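Local coordinates for nourseothricin acetyltransferase (Streptomyces noursei, PDB 5C82), which probably transfers an acetyl group from acetyl-CoA to nourseothricin, a streptothricin-type antibiotic, and so confers resistance to it, at residues A[125-128]-A[129-132]; A[131-134]-A[135-139]; A[112-115]-A[116-119]. The protein carries 1 engineered substitution. All coordinates share one frame; numbering follows the deposited sequence.

Along the chain contact 3 comes first, at the end of strand 105-113, followed by contact 1 in the middle of helix 122-137 and contact 2 at that helix's C-terminal end. Contacts 1 and 2 overlap at Thr131 and Glu132, their centres about 9 Å apart; the centre of contact 3 lies about 16 Å from that of contact 1 and about 25 Å from that of contact 2. They lie on the first two elements of one beta-alpha-beta unit, strand 105-113 and helix 122-137; the parallel strand 141-147 follows contact 2. In GNAT enzymes the turn joining such a strand and helix usually holds the acetyl-CoA pyrophosphate, which probably applies at the contact 3 end.

Contact 1 (A[125-128]-A[129-132]); sequences ALMG and LATE
Thr131 and Met127 meet through one carbonyl oxygen, which takes two hydrogen bonds. Thr131 OG1 lies 2.8 Å from Met127 O, and Thr131 N lies 2.9 Å from the same Met127 O. The two donors reach it from opposite faces of the carbonyl plane, so the oxygen is clamped between the helical amide and the hydroxyl. The first torsion of Thr131 (chi1 -62°) makes this possible: it sets OG1 beside its own backbone nitrogen, facing back along the helix, and sends CG2 anti to that nitrogen.

The close packing lies on the same turn. Ala130 CB sits 3.4 Å from Met127 O, and the selenium of Met127, a selenomethionine, approaches Ala130 CB at 4.3 Å. Leu126, Met127 and Ala130 are all buried.

The flank carrying Leu129 and Glu132 is the solvent side, Leu129 being partly exposed and Glu132 exposed. Leu129 CG comes within 3.5 Å of Ala125 O and its methyls lie farther from that oxygen, while Glu132 folds CG to 3.4 Å from Gly128 O before its extended chain carries the carboxylate onward. The regular helical bonds continue here, as in Glu132 N to Gly128 O at 2.9 Å with an angle of 156° at the hydrogen.

On the buried side, Leu126 and Ala130 rest on Val95 and Val97 of strand 91-100, Met127 reaches Leu144 of strand 141-147 together with Met160 and Phe162, and Thr131 touches Leu142. Ala125 and Leu129 lean against Tyr12 of strand 11-14, so this middle part of helix 122-137 packs against one face of the mixed sheet.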
loop_
_atom_site.group_PDB
_atom_site.type_symbol
_atom_site.label_atom_id
_atom_site.label_comp_id
_atom_site.label_asym_id
_atom_site.label_seq_id
_atom_site.Cartn_x
_atom_site.Cartn_y
_atom_site.Cartn_z
ATOM N N ALA A 125 -10.355 14.957 17.300
ATOM C CA ALA A 125 -10.710 14.125 18.440
ATOM C C ALA A 125 -10.753 12.648 18.016
ATOM O O ALA A 125 -10.191 11.806 18.725
ATOM C CB ALA A 125 -12.048 14.556 19.024
ATOM N N LEU A 126 -11.353 12.336 16.850
ATOM C CA LEU A 126 -11.397 10.942 16.345
ATOM C C LEU A 126 -9.989 10.374 16.086
ATOM O O LEU A 126 -9.735 9.214 16.400
ATOM C CB LEU A 126 -12.257 10.787 15.078
ATOM C CG LEU A 126 -13.764 10.967 15.222
ATOM C CD1 LEU A 126 -14.401 11.164 13.857
ATOM C CD2 LEU A 126 -14.413 9.809 15.978
HETATM N N MSE A 127 -9.084 11.215 15.530
HETATM C CA MSE A 127 -7.691 10.865 15.252
HETATM C C MSE A 127 -6.911 10.680 16.565
HETATM O O MSE A 127 -6.012 9.840 16.629
HETATM C CB MSE A 127 -7.020 11.905 14.335
HETATM C CG MSE A 127 -5.694 11.417 13.755
HETATM SE SE MSE A 127 -5.972 9.859 12.568
HETATM C CE MSE A 127 -6.432 10.759 10.936
ATOM N N GLY A 128 -7.287 11.442 17.596
ATOM C CA GLY A 128 -6.715 11.309 18.938
ATOM C C GLY A 128 -7.122 9.965 19.527
ATOM O O GLY A 128 -6.296 9.265 20.114
ATOM N N LEU A 129 -8.395 9.572 19.337
ATOM C CA LEU A 129 -8.938 8.279 19.793
ATOM C C LEU A 129 -8.230 7.126 19.064
ATOM O O LEU A 129 -7.884 6.128 19.696
ATOM C CB LEU A 129 -10.451 8.212 19.563
ATOM C CG LEU A 129 -11.345 9.029 20.535
ATOM C CD1 LEU A 129 -12.815 8.888 20.134
ATOM C CD2 LEU A 129 -11.190 8.561 22.002
ATOM N N ALA A 130 -7.943 7.322 17.743
ATOM C CA ALA A 130 -7.177 6.397 16.916
ATOM C C ALA A 130 -5.754 6.276 17.491
ATOM O O ALA A 130 -5.238 5.168 17.596
ATOM C CB ALA A 130 -7.123 6.886 15.468
ATOM N N THR A 131 -5.171 7.401 17.940
ATOM C CA THR A 131 -3.812 7.466 18.506
ATOM C C THR A 131 -3.732 6.702 19.825
ATOM O O THR A 131 -2.792 5.937 20.016
ATOM C CB THR A 131 -3.316 8.932 18.568
ATOM O OG1 THR A 131 -3.276 9.404 17.222
ATOM C CG2 THR A 131 -1.919 9.068 19.149
ATOM N N GLU A 132 -4.732 6.861 20.700
ATOM C CA GLU A 132 -4.783 6.137 21.984
ATOM C C GLU A 132 -4.811 4.617 21.769
ATOM O O GLU A 132 -4.031 3.905 22.391
ATOM C CB GLU A 132 -5.968 6.610 22.841
ATOM C CG GLU A 132 -5.895 8.082 23.248
ATOM C CD GLU A 132 -7.168 8.626 23.876
ATOM O OE1 GLU A 132 -8.178 7.892 23.917
ATOM O OE2 GLU A 132 -7.174 9.808 24.282
#

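Contact 2 (A[131-134]-A[135-139])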
loop_
_atom_site.group_PDB
_atom_site.type_symbol
_atom_site.label_atom_id
_atom_site.label_comp_id
_atom_site.label_asym_id
_atom_site.label_seq_id
_atom_site.Cartn_x
_atom_site.Cartn_y
_atom_site.Cartn_z
ATOM N N THR A 131 -5.171 7.401 17.940
ATOM C CA THR A 131 -3.812 7.466 18.506
ATOM C C THR A 131 -3.732 6.702 19.825
ATOM O O THR A 131 -2.792 5.937 20.016
ATOM C CB THR A 131 -3.316 8.932 18.568
ATOM O OG1 THR A 131 -3.276 9.404 17.222
ATOM C CG2 THR A 131 -1.919 9.068 19.149
ATOM N N GLU A 132 -4.732 6.861 20.700
ATOM C CA GLU A 132 -4.783 6.137 21.984
ATOM C C GLU A 132 -4.811 4.617 21.769
ATOM O O GLU A 132 -4.031 3.905 22.391
ATOM C CB GLU A 132 -5.968 6.610 22.841
ATOM C CG GLU A 132 -5.895 8.082 23.248
ATOM C CD GLU A 132 -7.168 8.626 23.876
ATOM O OE1 GLU A 132 -8.178 7.892 23.917
ATOM O OE2 GLU A 132 -7.174 9.808 24.282
ATOM N N PHE A 133 -5.662 4.134 20.850
ATOM C CA PHE A 133 -5.757 2.722 20.465
ATOM C C PHE A 133 -4.413 2.205 19.917
ATOM O O PHE A 133 -4.027 1.070 20.209
ATOM C CB PHE A 133 -6.870 2.550 19.409
ATOM C CG PHE A 133 -7.157 1.125 18.990
ATOM C CD1 PHE A 133 -7.879 0.269 19.815
ATOM C CD2 PHE A 133 -6.682 0.630 17.782
ATOM C CE1 PHE A 133 -8.156 -1.049 19.414
ATOM C CE2 PHE A 133 -6.956 -0.684 17.385
ATOM C CZ PHE A 133 -7.697 -1.511 18.197
ATOM N N ALA A 134 -3.706 3.038 19.130
ATOM C CA ALA A 134 -2.392 2.708 18.567
ATOM C C ALA A 134 -1.383 2.466 19.701
ATOM O O ALA A 134 -0.660 1.465 19.683
ATOM C CB ALA A 134 -1.907 3.832 17.651
ATOM N N ARG A 135 -1.381 3.362 20.700
ATOM C CA ARG A 135 -0.534 3.280 21.889
ATOM C C ARG A 135 -0.817 1.990 22.643
ATOM O O ARG A 135 0.122 1.255 22.910
ATOM C CB ARG A 135 -0.725 4.511 22.804
ATOM C CG ARG A 135 -0.137 5.808 22.233
ATOM C CD ARG A 135 -0.089 6.939 23.254
ATOM N NE ARG A 135 0.977 6.744 24.244
ATOM C CZ ARG A 135 1.266 7.596 25.226
ATOM N NH1 ARG A 135 0.572 8.720 25.366
ATOM N NH2 ARG A 135 2.249 7.331 26.073
ATOM N N GLU A 136 -2.108 1.672 22.896
ATOM C CA GLU A 136 -2.546 0.443 23.585
ATOM C C GLU A 136 -1.977 -0.820 22.897
ATOM O O GLU A 136 -1.498 -1.727 23.572
ATOM C CB GLU A 136 -4.083 0.363 23.649
ATOM C CG GLU A 136 -4.744 1.374 24.564
ATOM C CD GLU A 136 -6.261 1.466 24.470
ATOM O OE1 GLU A 136 -6.907 0.461 24.086
ATOM O OE2 GLU A 136 -6.807 2.546 24.801
ATOM N N ARG A 137 -1.978 -0.832 21.553
ATOM C CA ARG A 137 -1.442 -1.924 20.731
ATOM C C ARG A 137 0.089 -1.925 20.635
ATOM O O ARG A 137 0.659 -2.909 20.167
ATOM C CB ARG A 137 -2.061 -1.896 19.325
ATOM C CG ARG A 137 -3.569 -2.159 19.276
ATOM C CD ARG A 137 -3.902 -3.631 19.422
ATOM N NE ARG A 137 -5.333 -3.869 19.619
ATOM C CZ ARG A 137 -5.941 -3.879 20.802
ATOM N NH1 ARG A 137 -5.255 -3.632 21.912
ATOM N NH2 ARG A 137 -7.242 -4.124 20.883
ATOM N N GLY A 138 0.736 -0.847 21.086
ATOM C CA GLY A 138 2.183 -0.692 21.011
ATOM C C GLY A 138 2.657 -0.350 19.605
ATOM O O GLY A 138 3.764 -0.735 19.213
ATOM N N ALA A 139 1.829 0.404 18.833
ATOM C CA ALA A 139 2.161 0.828 17.470
ATOM C C ALA A 139 3.366 1.771 17.451
ATOM O O ALA A 139 3.570 2.529 18.396
ATOM C CB ALA A 139 0.958 1.505 16.827
#
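Ala139 and Ala134 make the shortest and straightest bond between the segments: Ala139 N lies 2.8 Å from Ala134 O, with an angle of 169° at the hydrogen. With the bond from Gly138 N to Arg135 O, also 2.8 Å, it closes a Schellman motif. Gly138 carries a positive phi that turns the chain back over the last helical turn, a conformation that glycine accommodates readily.

Before the cap the helix keeps its normal pattern, with Arg135 N bonded to Thr131 O, Glu136 N to Glu132 O, and Arg137 N to Phe133 O at 3.1 Å.

Apolar contact reinforces the cap. Ala139 CB comes to 3.8 Å from Ala134 CB, so the first residue beyond the turn packs against the residue whose carbonyl oxygen it binds, and both lie buried. Ala134 also touches Leu142 and Cys189, whereas Ala139 meets Tyr99.

Phe133 and Arg137, one turn apart, form the other packed pair. With CG anti to the backbone nitrogen (chi1 -176°), the Phe133 ring reaches along the helix to the next turn, where Arg137, bent at its second torsion, brings its CG and guanidinium to it. Arg137 CG lies over one ring face, off centre toward the rim, while Phe133 CE1 sits over one face of the guanidinium, 3.5 Å from Arg137 NH2. Because the planes stand 60° apart, the two groups do not stack in parallel.

Arg137 NH2 donates to Pro77 O, and NE makes a long, weak ion pair with Asp78. On the exposed flank, Glu132 OE1 and Glu136 OE2 remain 5.6 Å apart. The chemistry is therefore divided: backbone bonds end the helix, the aromatic ring flanks a guanidinium held mainly by the carbonyl of Pro77, and the like-charged carboxylates stay separated at the surface.

Contact 3 (A[112-115]-A[116-119]); sequences EVAP and EHRG
Ala114 and His117 bracket a type I turn: after the extended residues Glu112 and Val113, the backbone coils at Pro115 and Glu116, and His117 N bonds to Ala114 O at 2.8 Å. A weak bond from Arg118 N to Pro115 O, 3.3 Å long, continues the coil by one residue.

The side chain of Arg118 folds back across this turn and grips the last strand carbonyl side-on. Its NE lies 2.8 Å from Val113 O, and its NH2 lies 3.0 Å from the same Val113 O, which sits almost in the guanidinium plane. Pro115 CA lies over one face of that plane, 3.5 Å from Arg118 NE, while NH1 is taken by Ser29 O. The group is thus fixed both in its plane and against one face.

Around the other side of the turn, Ala114 CB meets the His117 ring at its edge, 3.6 Å from CD2, and His117 ND1 bonds to Tyr10 OH. Val113 CG1, anti to its backbone nitrogen (chi1 176°), rests 3.8 Å from His117 CB.

Val113 also borders a bound tartrate. A strand ending in a turn whose arginine opens the glycine-rich loop before helix 122-137 is characteristic of GNAT motif A, the probable acetyl-CoA site.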
loop_
_atom_site.group_PDB
_atom_site.type_symbol
_atom_site.label_atom_id
_atom_site.label_comp_id
_atom_site.label_asym_id
_atom_site.label_seq_id
_atom_site.Cartn_x
_atom_site.Cartn_y
_atom_site.Cartn_z
ATOM N N GLU A 112 -14.222 10.043 8.336
ATOM C CA GLU A 112 -15.167 10.959 7.706
ATOM C C GLU A 112 -15.937 11.776 8.708
ATOM O O GLU A 112 -16.325 11.265 9.755
ATOM C CB GLU A 112 -16.100 10.228 6.727
ATOM C CG GLU A 112 -15.640 10.355 5.280
ATOM C CD GLU A 112 -15.767 9.097 4.446
ATOM O OE1 GLU A 112 -16.881 8.526 4.382
ATOM O OE2 GLU A 112 -14.759 8.715 3.808
ATOM N N VAL A 113 -16.090 13.068 8.416
ATOM C CA VAL A 113 -16.793 14.027 9.245
ATOM C C VAL A 113 -17.915 14.637 8.378
ATOM O O VAL A 113 -17.663 14.956 7.218
ATOM C CB VAL A 113 -15.809 15.085 9.844
ATOM C CG1 VAL A 113 -16.533 16.174 10.654
ATOM C CG2 VAL A 113 -14.747 14.418 10.706
ATOM N N ALA A 114 -19.159 14.749 8.924
ATOM C CA ALA A 114 -20.317 15.337 8.220
ATOM C C ALA A 114 -19.964 16.786 7.880
ATOM O O ALA A 114 -19.334 17.437 8.706
ATOM C CB ALA A 114 -21.571 15.262 9.074
ATOM N N PRO A 115 -20.250 17.252 6.636
ATOM C CA PRO A 115 -19.782 18.589 6.195
ATOM C C PRO A 115 -20.033 19.761 7.124
ATOM O O PRO A 115 -19.163 20.624 7.203
ATOM C CB PRO A 115 -20.476 18.804 4.839
ATOM C CG PRO A 115 -21.430 17.668 4.678
ATOM C CD PRO A 115 -20.947 16.552 5.539
ATOM N N GLU A 116 -21.173 19.768 7.845
ATOM C CA GLU A 116 -21.568 20.810 8.810
ATOM C C GLU A 116 -20.663 20.790 10.058
ATOM O O GLU A 116 -20.527 21.808 10.746
ATOM C CB GLU A 116 -23.029 20.609 9.277
ATOM C CG GLU A 116 -23.983 19.966 8.277
ATOM C CD GLU A 116 -24.030 18.449 8.299
ATOM O OE1 GLU A 116 -24.441 17.876 9.333
ATOM O OE2 GLU A 116 -23.686 17.834 7.264
ATOM N N HIS A 117 -20.097 19.608 10.374
ATOM C CA HIS A 117 -19.244 19.387 11.544
ATOM C C HIS A 117 -17.776 19.577 11.230
ATOM O O HIS A 117 -16.938 19.521 12.136
ATOM C CB HIS A 117 -19.536 18.008 12.152
ATOM C CG HIS A 117 -20.957 17.878 12.603
ATOM N ND1 HIS A 117 -21.407 18.494 13.764
ATOM C CD2 HIS A 117 -21.996 17.246 12.013
ATOM C CE1 HIS A 117 -22.692 18.198 13.852
ATOM N NE2 HIS A 117 -23.092 17.448 12.821
ATOM N N ARG A 118 -17.457 19.828 9.946
ATOM C CA ARG A 118 -16.072 20.050 9.533
ATOM C C ARG A 118 -15.516 21.368 10.098
ATOM O O ARG A 118 -16.199 22.395 10.086
ATOM C CB ARG A 118 -15.913 19.922 8.016
ATOM C CG ARG A 118 -15.927 18.460 7.599
ATOM C CD ARG A 118 -15.857 18.265 6.109
ATOM N NE ARG A 118 -16.624 17.082 5.745
ATOM C CZ ARG A 118 -16.920 16.713 4.506
ATOM N NH1 ARG A 118 -16.481 17.421 3.470
ATOM N NH2 ARG A 118 -17.657 15.632 4.291
ATOM N N GLY A 119 -14.316 21.287 10.661
ATOM C CA GLY A 119 -13.672 22.420 11.310
ATOM C C GLY A 119 -14.242 22.719 12.683
ATOM O O GLY A 119 -14.181 23.870 13.132
#